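Local coordinates for extracellular solute-binding protein family 5 (Brucella melitensis, PDB 4ONY) that probably binds peptides or similar solutes in the periplasm and delivers them to an ABC transporter for uptake across the inner membrane, at residues P15-S20 / T97-L102; T32-T37 / L87-R92. All coordinates share one frame; numbering follows the deposited sequence.

Contact 1: residues P15-S20 / T97-L102; sequences PDYALS and TLYSLL
With chi1 at 65°, Tyr17 holds its CG between the backbone N and the carbonyl carbon, while Tyr99 sets its own CG anti to the carbonyl carbon (chi1 -67°), and the two side chains run side by side, pointing the same way. CE2 of Tyr17 comes to 4.0 Å from CE1 of Tyr99, lying in the plane of the Tyr99 ring at its edge. That same CE1 of Tyr99 rests 3.7 Å from CB of Ala18. The backbones beneath form an antiparallel pair of strands. Leu19 and Leu98 are the hydrogen-bonded pair: Leu19 N to Leu98 O and Leu98 N to Leu19 O both measure 2.8 Å and are nearly straight. Ala18-Tyr99 and Ser20-Thr97 are the flanking non-hydrogen-bonded pairs. On the Tyr17 side of Ala18 the regular pairing ends: Ser100 N reaches Tyr17 O weakly at 3.5 Å, and a water bridges the gap, donating to Tyr17 O (2.8 Å) and accepting from Ser100 N (3.1 Å). The tyrosine hydroxyls are held from outside, Tyr17 OH by Leu27 O and Tyr99 OH by Glu94 and Leu27 N. Ala18, Tyr99, Ser20 and Thr97 point to one face of the antiparallel sheet; Leu19 and Leu98 point to the opposite one, where they pack on Met183 and Ala186 of helix 181-187 and on Met88 of strand 88-90.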
loop_
_atom_site.group_PDB
_atom_site.type_symbol
_atom_site.label_atom_id
_atom_site.label_comp_id
_atom_site.label_asym_id
_atom_site.label_seq_id
_atom_site.Cartn_x
_atom_site.Cartn_y
_atom_site.Cartn_z
ATOM N N PRO A 15 -11.211 -15.604 -19.702
ATOM C CA PRO A 15 -10.097 -16.567 -19.789
ATOM C C PRO A 15 -10.211 -17.607 -18.683
ATOM O O PRO A 15 -10.801 -17.316 -17.631
ATOM C CB PRO A 15 -8.870 -15.688 -19.621
ATOM C CG PRO A 15 -9.348 -14.507 -18.806
ATOM C CD PRO A 15 -10.781 -14.288 -19.192
ATOM N N ASP A 16 -9.662 -18.806 -18.913
ATOM C CA ASP A 16 -9.705 -19.848 -17.892
ATOM C C ASP A 16 -8.437 -19.906 -17.019
ATOM O O ASP A 16 -8.358 -20.729 -16.119
ATOM C CB ASP A 16 -10.028 -21.225 -18.513
ATOM C CG ASP A 16 -8.865 -21.791 -19.329
ATOM O OD1 ASP A 16 -7.817 -21.139 -19.422
ATOM O OD2 ASP A 16 -9.009 -22.890 -19.889
ATOM N N TYR A 17 -7.460 -19.071 -17.308
ATOM C CA TYR A 17 -6.133 -19.147 -16.726
ATOM C C TYR A 17 -5.793 -17.846 -15.975
ATOM O O TYR A 17 -4.655 -17.668 -15.474
ATOM C CB TYR A 17 -5.086 -19.347 -17.831
ATOM C CG TYR A 17 -4.978 -18.156 -18.790
ATOM C CD1 TYR A 17 -5.851 -18.012 -19.884
ATOM C CD2 TYR A 17 -4.020 -17.197 -18.605
ATOM C CE1 TYR A 17 -5.746 -16.917 -20.765
ATOM C CE2 TYR A 17 -3.919 -16.110 -19.458
ATOM C CZ TYR A 17 -4.779 -15.952 -20.539
ATOM O OH TYR A 17 -4.640 -14.829 -21.360
ATOM N N ALA A 18 -6.742 -16.933 -15.905
ATOM C CA ALA A 18 -6.489 -15.639 -15.282
ATOM C C ALA A 18 -7.778 -15.019 -14.814
ATOM O O ALA A 18 -8.848 -15.333 -15.330
ATOM C CB ALA A 18 -5.816 -14.691 -16.263
ATOM N N LEU A 19 -7.669 -14.147 -13.843
ATOM C CA LEU A 19 -8.805 -13.378 -13.357
ATOM C C LEU A 19 -8.361 -11.932 -13.082
ATOM O O LEU A 19 -7.478 -11.694 -12.260
ATOM C CB LEU A 19 -9.379 -14.062 -12.137
ATOM C CG LEU A 19 -10.539 -13.393 -11.444
ATOM C CD1 LEU A 19 -11.709 -13.255 -12.402
ATOM C CD2 LEU A 19 -10.894 -14.212 -10.223
ATOM N N SER A 20 -8.945 -10.984 -13.812
ATOM C CA SER A 20 -8.584 -9.580 -13.701
ATOM C C SER A 20 -9.759 -8.784 -13.217
ATOM O O SER A 20 -10.893 -8.959 -13.693
ATOM C CB SER A 20 -8.127 -9.021 -15.052
ATOM O OG SER A 20 -7.906 -7.636 -14.952
ATOM N N THR A 97 -4.439 -8.332 -11.633
ATOM C CA THR A 97 -4.664 -9.576 -12.365
ATOM C C THR A 97 -4.021 -10.752 -11.617
ATOM O O THR A 97 -2.882 -10.667 -11.166
ATOM C CB THR A 97 -4.084 -9.510 -13.762
ATOM O OG1 THR A 97 -4.658 -8.398 -14.476
ATOM C CG2 THR A 97 -4.392 -10.829 -14.547
ATOM N N LEU A 98 -4.784 -11.831 -11.512
ATOM C CA LEU A 98 -4.359 -13.099 -10.920
ATOM C C LEU A 98 -4.187 -14.178 -11.975
ATOM O O LEU A 98 -4.973 -14.240 -12.929
ATOM C CB LEU A 98 -5.435 -13.560 -9.954
ATOM C CG LEU A 98 -5.900 -12.539 -8.880
ATOM C CD1 LEU A 98 -7.040 -13.102 -8.065
ATOM C CD2 LEU A 98 -4.741 -12.202 -7.965
ATOM N N TYR A 99 -3.184 -15.041 -11.809
ATOM C CA TYR A 99 -2.936 -16.178 -12.700
ATOM C C TYR A 99 -2.977 -17.478 -11.888
ATOM O O TYR A 99 -3.028 -17.450 -10.640
ATOM C CB TYR A 99 -1.588 -16.022 -13.440
ATOM C CG TYR A 99 -1.602 -14.876 -14.417
ATOM C CD1 TYR A 99 -2.096 -15.048 -15.687
ATOM C CD2 TYR A 99 -1.180 -13.579 -14.032
ATOM C CE1 TYR A 99 -2.199 -13.986 -16.590
ATOM C CE2 TYR A 99 -1.257 -12.531 -14.906
ATOM C CZ TYR A 99 -1.799 -12.727 -16.194
ATOM O OH TYR A 99 -1.916 -11.684 -17.118
ATOM N N SER A 100 -2.981 -18.608 -12.591
ATOM C CA SER A 100 -3.129 -19.933 -11.978
ATOM C C SER A 100 -2.060 -20.231 -10.903
ATOM O O SER A 100 -0.898 -19.855 -11.039
ATOM C CB SER A 100 -3.110 -21.014 -13.050
ATOM O OG SER A 100 -4.216 -20.827 -13.931
ATOM N N LEU A 101 -2.482 -20.810 -9.790
ATOM C CA LEU A 101 -1.517 -21.361 -8.787
ATOM C C LEU A 101 -2.141 -22.675 -8.306
ATOM O O LEU A 101 -2.228 -23.622 -9.113
ATOM C CB LEU A 101 -1.225 -20.367 -7.679
ATOM C CG LEU A 101 -0.116 -20.741 -6.694
ATOM C CD1 LEU A 101 1.204 -20.870 -7.436
ATOM C CD2 LEU A 101 -0.023 -19.715 -5.542
ATOM N N LEU A 102 -2.703 -22.724 -7.094
ATOM C CA LEU A 102 -3.351 -23.987 -6.678
ATOM C C LEU A 102 -4.525 -24.343 -7.598
ATOM O O LEU A 102 -4.751 -25.532 -7.893
ATOM C CB LEU A 102 -3.793 -23.955 -5.209
ATOM C CG LEU A 102 -2.688 -24.088 -4.154
ATOM C CD1 LEU A 102 -3.219 -23.795 -2.770
ATOM C CD2 LEU A 102 -2.084 -25.482 -4.156
HETATM O O HOH W 1 -2.155 -18.877 -15.559
#

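Contact 2: residues T32-T37 / L87-R92; sequences THFPYT and LMLRSR
Phe34 and Tyr36 project from a type I beta turn, Phe34 to Thr37, onto residues 89-92. The turn lies in the loop between strands 18-20 and 46-52; segment 87-92 pairs with strand 97-108. Phe34 places CE2 3.9 Å from Leu89 CD2, the two side chains crossing at a slant, and 3.8 Å from Ser91 CA, with Ser91 CB over one face of the ring. Tyr36 reaches further along: its OH accepts a hydrogen bond from Arg92 N at 2.9 Å, nearly straight at 161°, so the phenol takes up the main-chain N-H of Arg92. The aliphatic start of Arg92 runs alongside the phenol, its CB 3.4 Å from Tyr36 OH. Ser91 OG meets the same ring at its edge, in plane, 3.9 Å from CE1 of Tyr36, and is itself hydrogen-bonded to Asp93 N.

In the next shell, Tyr99 of strand 97-108 meets the Phe34 ring with planes at about 60°, and Pro581 touches Tyr36. Arg92 bends at chi2, which carries its guanidinium away from the turn and over the side chain of Arg90, whose NH2 is bonded to Pro95 O. The turn is closed by a long backbone bond from Thr37 N to Phe34 O. A side-chain bond also spans it: His33 ND1 donates to Thr37 OG1 over 2.8 Å, the hydroxyl oxygen lying only 8° out of the imidazole plane.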
loop_
_atom_site.group_PDB
_atom_site.type_symbol
_atom_site.label_atom_id
_atom_site.label_comp_id
_atom_site.label_asym_id
_atom_site.label_seq_id
_atom_site.Cartn_x
_atom_site.Cartn_y
_atom_site.Cartn_z
ATOM N N THR A 32 5.260 -18.332 -20.816
ATOM C CA THR A 32 6.180 -19.299 -20.159
ATOM C C THR A 32 6.663 -18.864 -18.783
ATOM O O THR A 32 7.211 -19.661 -18.035
ATOM C CB THR A 32 7.370 -19.560 -21.047
ATOM O OG1 THR A 32 8.031 -18.319 -21.302
ATOM C CG2 THR A 32 6.878 -20.227 -22.383
ATOM N N HIS A 33 6.502 -17.585 -18.466
ATOM C CA HIS A 33 6.861 -17.074 -17.159
ATOM C C HIS A 33 6.263 -15.659 -17.018
ATOM O O HIS A 33 5.891 -15.071 -18.029
ATOM C CB HIS A 33 8.374 -17.047 -16.973
ATOM C CG HIS A 33 9.089 -16.099 -17.872
ATOM N ND1 HIS A 33 9.895 -15.081 -17.391
ATOM C CD2 HIS A 33 9.147 -16.014 -19.226
ATOM C CE1 HIS A 33 10.408 -14.408 -18.411
ATOM N NE2 HIS A 33 9.952 -14.939 -19.531
ATOM N N PHE A 34 6.169 -15.156 -15.791
ATOM C CA PHE A 34 5.851 -13.739 -15.584
ATOM C C PHE A 34 6.992 -12.935 -16.214
ATOM O O PHE A 34 8.156 -13.330 -16.156
ATOM C CB PHE A 34 5.662 -13.420 -14.077
ATOM C CG PHE A 34 4.353 -13.873 -13.493
ATOM C CD1 PHE A 34 3.476 -14.681 -14.193
ATOM C CD2 PHE A 34 4.034 -13.555 -12.167
ATOM C CE1 PHE A 34 2.297 -15.088 -13.630
ATOM C CE2 PHE A 34 2.856 -13.958 -11.598
ATOM C CZ PHE A 34 1.985 -14.741 -12.324
ATOM N N PRO A 35 6.660 -11.795 -16.845
ATOM C CA PRO A 35 7.618 -11.112 -17.662
ATOM C C PRO A 35 8.758 -10.426 -16.874
ATOM O O PRO A 35 9.780 -10.035 -17.490
ATOM C CB PRO A 35 6.767 -10.095 -18.440
ATOM C CG PRO A 35 5.623 -9.829 -17.569
ATOM C CD PRO A 35 5.343 -11.142 -16.891
ATOM N N TYR A 36 8.675 -10.387 -15.557
ATOM C CA TYR A 36 9.733 -9.800 -14.743
ATOM C C TYR A 36 10.665 -10.799 -13.997
ATOM O O TYR A 36 11.393 -10.394 -13.068
ATOM C CB TYR A 36 9.126 -8.828 -13.738
ATOM C CG TYR A 36 8.039 -9.376 -12.819
ATOM C CD1 TYR A 36 6.719 -9.439 -13.248
ATOM C CD2 TYR A 36 8.341 -9.852 -11.544
ATOM C CE1 TYR A 36 5.714 -9.913 -12.413
ATOM C CE2 TYR A 36 7.351 -10.334 -10.714
ATOM C CZ TYR A 36 6.047 -10.363 -11.144
ATOM O OH TYR A 36 5.032 -10.779 -10.353
ATOM N N THR A 37 10.649 -12.067 -14.407
ATOM C CA THR A 37 11.566 -13.037 -13.906
ATOM C C THR A 37 12.579 -13.456 -14.961
ATOM O O THR A 37 12.358 -13.341 -16.168
ATOM C CB THR A 37 10.852 -14.334 -13.448
ATOM O OG1 THR A 37 10.416 -15.112 -14.592
ATOM C CG2 THR A 37 9.707 -14.030 -12.506
ATOM N N LEU A 87 -5.439 -19.633 -4.176
ATOM C CA LEU A 87 -5.878 -20.341 -5.359
ATOM C C LEU A 87 -5.202 -19.786 -6.594
ATOM O O LEU A 87 -4.863 -20.528 -7.524
ATOM C CB LEU A 87 -7.390 -20.274 -5.489
ATOM C CG LEU A 87 -8.076 -21.142 -4.414
ATOM C CD1 LEU A 87 -9.520 -20.700 -4.196
ATOM C CD2 LEU A 87 -8.071 -22.624 -4.801
ATOM N N MET A 88 -5.031 -18.464 -6.626
ATOM C CA MET A 88 -4.431 -17.790 -7.809
ATOM C C MET A 88 -3.423 -16.771 -7.332
ATOM O O MET A 88 -3.534 -16.271 -6.192
ATOM C CB MET A 88 -5.514 -17.124 -8.657
ATOM C CG MET A 88 -6.572 -18.113 -9.157
ATOM S SD MET A 88 -7.751 -17.404 -10.316
ATOM C CE MET A 88 -6.683 -17.211 -11.739
ATOM N N LEU A 89 -2.442 -16.496 -8.177
ATOM C CA LEU A 89 -1.296 -15.677 -7.821
ATOM C C LEU A 89 -1.334 -14.320 -8.508
ATOM O O LEU A 89 -1.459 -14.231 -9.737
ATOM C CB LEU A 89 -0.013 -16.386 -8.255
ATOM C CG LEU A 89 1.309 -15.682 -7.984
ATOM C CD1 LEU A 89 1.597 -15.541 -6.507
ATOM C CD2 LEU A 89 2.428 -16.437 -8.681
ATOM N N ARG A 90 -1.161 -13.275 -7.728
ATOM C CA ARG A 90 -1.182 -11.932 -8.263
ATOM C C ARG A 90 0.082 -11.628 -9.102
ATOM O O ARG A 90 1.203 -11.822 -8.618
ATOM C CB ARG A 90 -1.246 -11.019 -7.054
ATOM C CG ARG A 90 -1.305 -9.560 -7.366
ATOM C CD ARG A 90 -2.723 -9.136 -7.368
ATOM N NE ARG A 90 -2.831 -7.707 -7.546
ATOM C CZ ARG A 90 -3.302 -6.871 -6.644
ATOM N NH1 ARG A 90 -3.691 -7.297 -5.472
ATOM N NH2 ARG A 90 -3.405 -5.586 -6.922
ATOM N N SER A 91 -0.060 -11.176 -10.344
ATOM C CA SER A 91 1.091 -10.629 -11.053
ATOM C C SER A 91 1.444 -9.238 -10.517
ATOM O O SER A 91 0.582 -8.374 -10.405
ATOM C CB SER A 91 0.855 -10.480 -12.550
ATOM O OG SER A 91 1.908 -9.718 -13.162
ATOM N N ARG A 92 2.720 -8.977 -10.324
ATOM C CA ARG A 92 3.144 -7.652 -9.856
ATOM C C ARG A 92 3.525 -6.699 -10.984
ATOM O O ARG A 92 4.142 -5.669 -10.741
ATOM C CB ARG A 92 4.265 -7.826 -8.838
ATOM C CG ARG A 92 3.838 -8.657 -7.626
ATOM C CD ARG A 92 2.725 -7.949 -6.843
ATOM N NE ARG A 92 2.149 -8.782 -5.780
ATOM C CZ ARG A 92 1.161 -8.424 -4.965
ATOM N NH1 ARG A 92 0.544 -7.257 -5.083
ATOM N NH2 ARG A 92 0.770 -9.246 -4.018
#

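How the contacts relate
Contacts 1 and 2 meet at strand 97-108, which pairs with strand 18-20 in contact 1 and with strand 88-90 of contact 2; their centres lie 9 Å apart. Tyr99 O to Leu89 N (2.7 Å) and Thr97 O to Ser91 N (3.0 Å), both probable hydrogen bonds, join the two directly. Contact 1 is largely buried and rests on strand-to-strand backbone bonds, with side chains on both faces of the sheet. Contact 2 is only partly buried, ending at exposed Arg92; there an irregular loop meets a strand through aromatic side chains and a single hydrogen bond from backbone N-H to phenol oxygen.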